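Local structure of dual specificity protein phosphatase 8 (Homo sapiens, 4JMK) at residues 31-36 with 68-73. The protein is expected to remove phosphate from phosphotyrosine, phosphoserine and phosphothreonine residues of proteins, and so probably negatively regulates mitogen-activated protein kinases. The protein carries 1 engineered substitution. Numbering follows the deposited sequence.
Sequences YVLNAS and DKSIEF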
loop_
_atom_site.group_PDB
_atom_site.type_symbol
_atom_site.label_atom_id
_atom_site.label_comp_id
_atom_site.label_asym_id
_atom_site.label_seq_id
_atom_site.Cartn_x
_atom_site.Cartn_y
_atom_site.Cartn_z
ATOM N N TYR A 31 -4.452 0.152 -12.296
ATOM C CA TYR A 31 -4.149 1.196 -11.307
ATOM C C TYR A 31 -2.801 0.936 -10.637
ATOM O O TYR A 31 -2.479 -0.215 -10.317
ATOM C CB TYR A 31 -5.199 1.195 -10.194
ATOM C CG TYR A 31 -6.496 1.895 -10.522
ATOM C CD1 TYR A 31 -7.420 1.326 -11.384
ATOM C CD2 TYR A 31 -6.808 3.111 -9.935
ATOM C CE1 TYR A 31 -8.616 1.956 -11.658
ATOM C CE2 TYR A 31 -7.998 3.749 -10.203
ATOM C CZ TYR A 31 -8.895 3.169 -11.063
ATOM O OH TYR A 31 -10.081 3.805 -11.332
ATOM N N VAL A 32 -2.055 2.006 -10.388
ATOM C CA VAL A 32 -0.730 1.915 -9.758
ATOM C C VAL A 32 -0.543 2.958 -8.660
ATOM O O VAL A 32 -0.720 4.169 -8.890
ATOM C CB VAL A 32 0.410 2.099 -10.778
ATOM C CG1 VAL A 32 1.784 2.193 -10.045
ATOM C CG2 VAL A 32 0.425 0.941 -11.782
ATOM N N LEU A 33 -0.183 2.481 -7.470
ATOM C CA LEU A 33 0.217 3.345 -6.364
ATOM C C LEU A 33 1.714 3.159 -6.161
ATOM O O LEU A 33 2.168 2.092 -5.748
ATOM C CB LEU A 33 -0.551 2.977 -5.086
ATOM C CG LEU A 33 -0.376 3.872 -3.861
ATOM C CD1 LEU A 33 -0.577 5.298 -4.204
ATOM C CD2 LEU A 33 -1.373 3.460 -2.760
ATOM N N ASN A 34 2.469 4.205 -6.471
ATOM C CA ASN A 34 3.927 4.167 -6.527
ATOM C C ASN A 34 4.466 4.887 -5.304
ATOM O O ASN A 34 4.390 6.123 -5.219
ATOM C CB ASN A 34 4.349 4.890 -7.808
ATOM C CG ASN A 34 5.850 4.955 -8.003
ATOM O OD1 ASN A 34 6.630 4.898 -7.052
ATOM N ND2 ASN A 34 6.260 5.132 -9.252
ATOM N N ALA A 35 5.001 4.121 -4.353
ATOM C CA ALA A 35 5.490 4.692 -3.101
ATOM C C ALA A 35 6.993 4.872 -3.190
ATOM O O ALA A 35 7.752 4.065 -2.652
ATOM C CB ALA A 35 5.135 3.785 -1.928
ATOM N N SER A 36 7.418 5.917 -3.896
ATOM C CA SER A 36 8.839 6.186 -4.109
ATOM C C SER A 36 9.004 7.541 -4.772
ATOM O O SER A 36 8.037 8.093 -5.299
ATOM C CB SER A 36 9.442 5.135 -5.034
ATOM O OG SER A 36 9.149 5.464 -6.386
ATOM N N ASP A 68 -4.104 8.016 4.565
ATOM C CA ASP A 68 -5.520 8.151 4.245
ATOM C C ASP A 68 -5.780 8.348 2.740
ATOM O O ASP A 68 -6.729 7.779 2.198
ATOM C CB ASP A 68 -6.168 9.261 5.080
ATOM C CG ASP A 68 -6.523 8.800 6.495
ATOM O OD1 ASP A 68 -6.785 7.587 6.710
ATOM O OD2 ASP A 68 -6.559 9.665 7.392
ATOM N N LYS A 69 -4.932 9.128 2.067
ATOM C CA LYS A 69 -5.072 9.335 0.622
ATOM C C LYS A 69 -4.708 8.094 -0.195
ATOM O O LYS A 69 -5.310 7.834 -1.239
ATOM C CB LYS A 69 -4.247 10.543 0.157
ATOM C CG LYS A 69 -4.849 11.882 0.573
ATOM C CD LYS A 69 -4.185 13.043 -0.165
ATOM C CE LYS A 69 -4.814 14.387 0.198
ATOM N NZ LYS A 69 -3.884 15.240 1.003
ATOM N N SER A 70 -3.708 7.346 0.265
ATOM C CA SER A 70 -3.354 6.062 -0.356
ATOM C C SER A 70 -4.510 5.071 -0.253
ATOM O O SER A 70 -4.868 4.394 -1.218
ATOM C CB SER A 70 -2.132 5.469 0.358
ATOM O OG SER A 70 -1.000 6.315 0.255
ATOM N N ILE A 71 -5.112 4.990 0.925
ATOM C CA ILE A 71 -6.267 4.125 1.124
ATOM C C ILE A 71 -7.458 4.534 0.240
ATOM O O ILE A 71 -8.113 3.681 -0.365
ATOM C CB ILE A 71 -6.613 4.066 2.629
ATOM C CG1 ILE A 71 -5.499 3.315 3.366
ATOM C CG2 ILE A 71 -7.970 3.410 2.889
ATOM C CD1 ILE A 71 -5.607 3.380 4.896
ATOM N N GLU A 72 -7.733 5.831 0.161
ATOM C CA GLU A 72 -8.764 6.360 -0.736
ATOM C C GLU A 72 -8.523 5.937 -2.203
ATOM O O GLU A 72 -9.453 5.523 -2.907
ATOM C CB GLU A 72 -8.786 7.892 -0.612
ATOM C CG GLU A 72 -9.772 8.611 -1.517
ATOM C CD GLU A 72 -9.520 10.120 -1.581
ATOM O OE1 GLU A 72 -10.341 10.890 -1.036
ATOM O OE2 GLU A 72 -8.505 10.539 -2.185
ATOM N N PHE A 73 -7.274 6.035 -2.652
ATOM C CA PHE A 73 -6.907 5.626 -4.007
ATOM C C PHE A 73 -7.207 4.146 -4.237
ATOM O O PHE A 73 -7.773 3.763 -5.277
ATOM C CB PHE A 73 -5.418 5.911 -4.248
ATOM C CG PHE A 73 -4.940 5.578 -5.651
ATOM C CD1 PHE A 73 -5.292 6.382 -6.736
ATOM C CD2 PHE A 73 -4.129 4.472 -5.874
ATOM C CE1 PHE A 73 -4.845 6.079 -8.029
ATOM C CE2 PHE A 73 -3.681 4.155 -7.157
ATOM C CZ PHE A 73 -4.035 4.970 -8.244
#
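Y31 opens the contact with the edge of its ring: CD2 comes within 3.7 Å of F73 CZ, which lies near the tyrosine ring plane. The two rings form an offset edge-to-face pair, centroids 5.7 Å apart and planes at 60°, with the tyrosine edge turned to the phenylalanine face. V32 points its side chain away from the helix and takes part through its backbone, its O sitting 3.4 Å from F73 CE2, obliquely to that ring. L33 turns back toward the helix. Its CB packs 3.9 Å from F73 CE2, and with CG anti to the backbone N (chi1 -173°) the branch reaches on past the phenylalanine, setting CD2 3.8 Å from S70 CB. The hydroxyl of S70 is bonded to W66 O, just ahead of the helix, and no hydrogen bond crosses the interface. F73 holds its CG anti to its own N (chi1 -177°), which drives the ring between Y31 and L33; M51 of the adjacent strand also touches it. Cut back to an alanine, F73 would probably leave a gap between strand and helix and Y31 without its aromatic mate. Segments 31-34 and 68-73 run antiparallel, their local axes 10.0 Å apart at closest approach. This packing seats helix 67-79 against strand 29-34 of the mixed sheet, in the buried core of the dual specificity phosphatase catalytic domain, an alpha/beta fold of the protein-tyrosine phosphatase family.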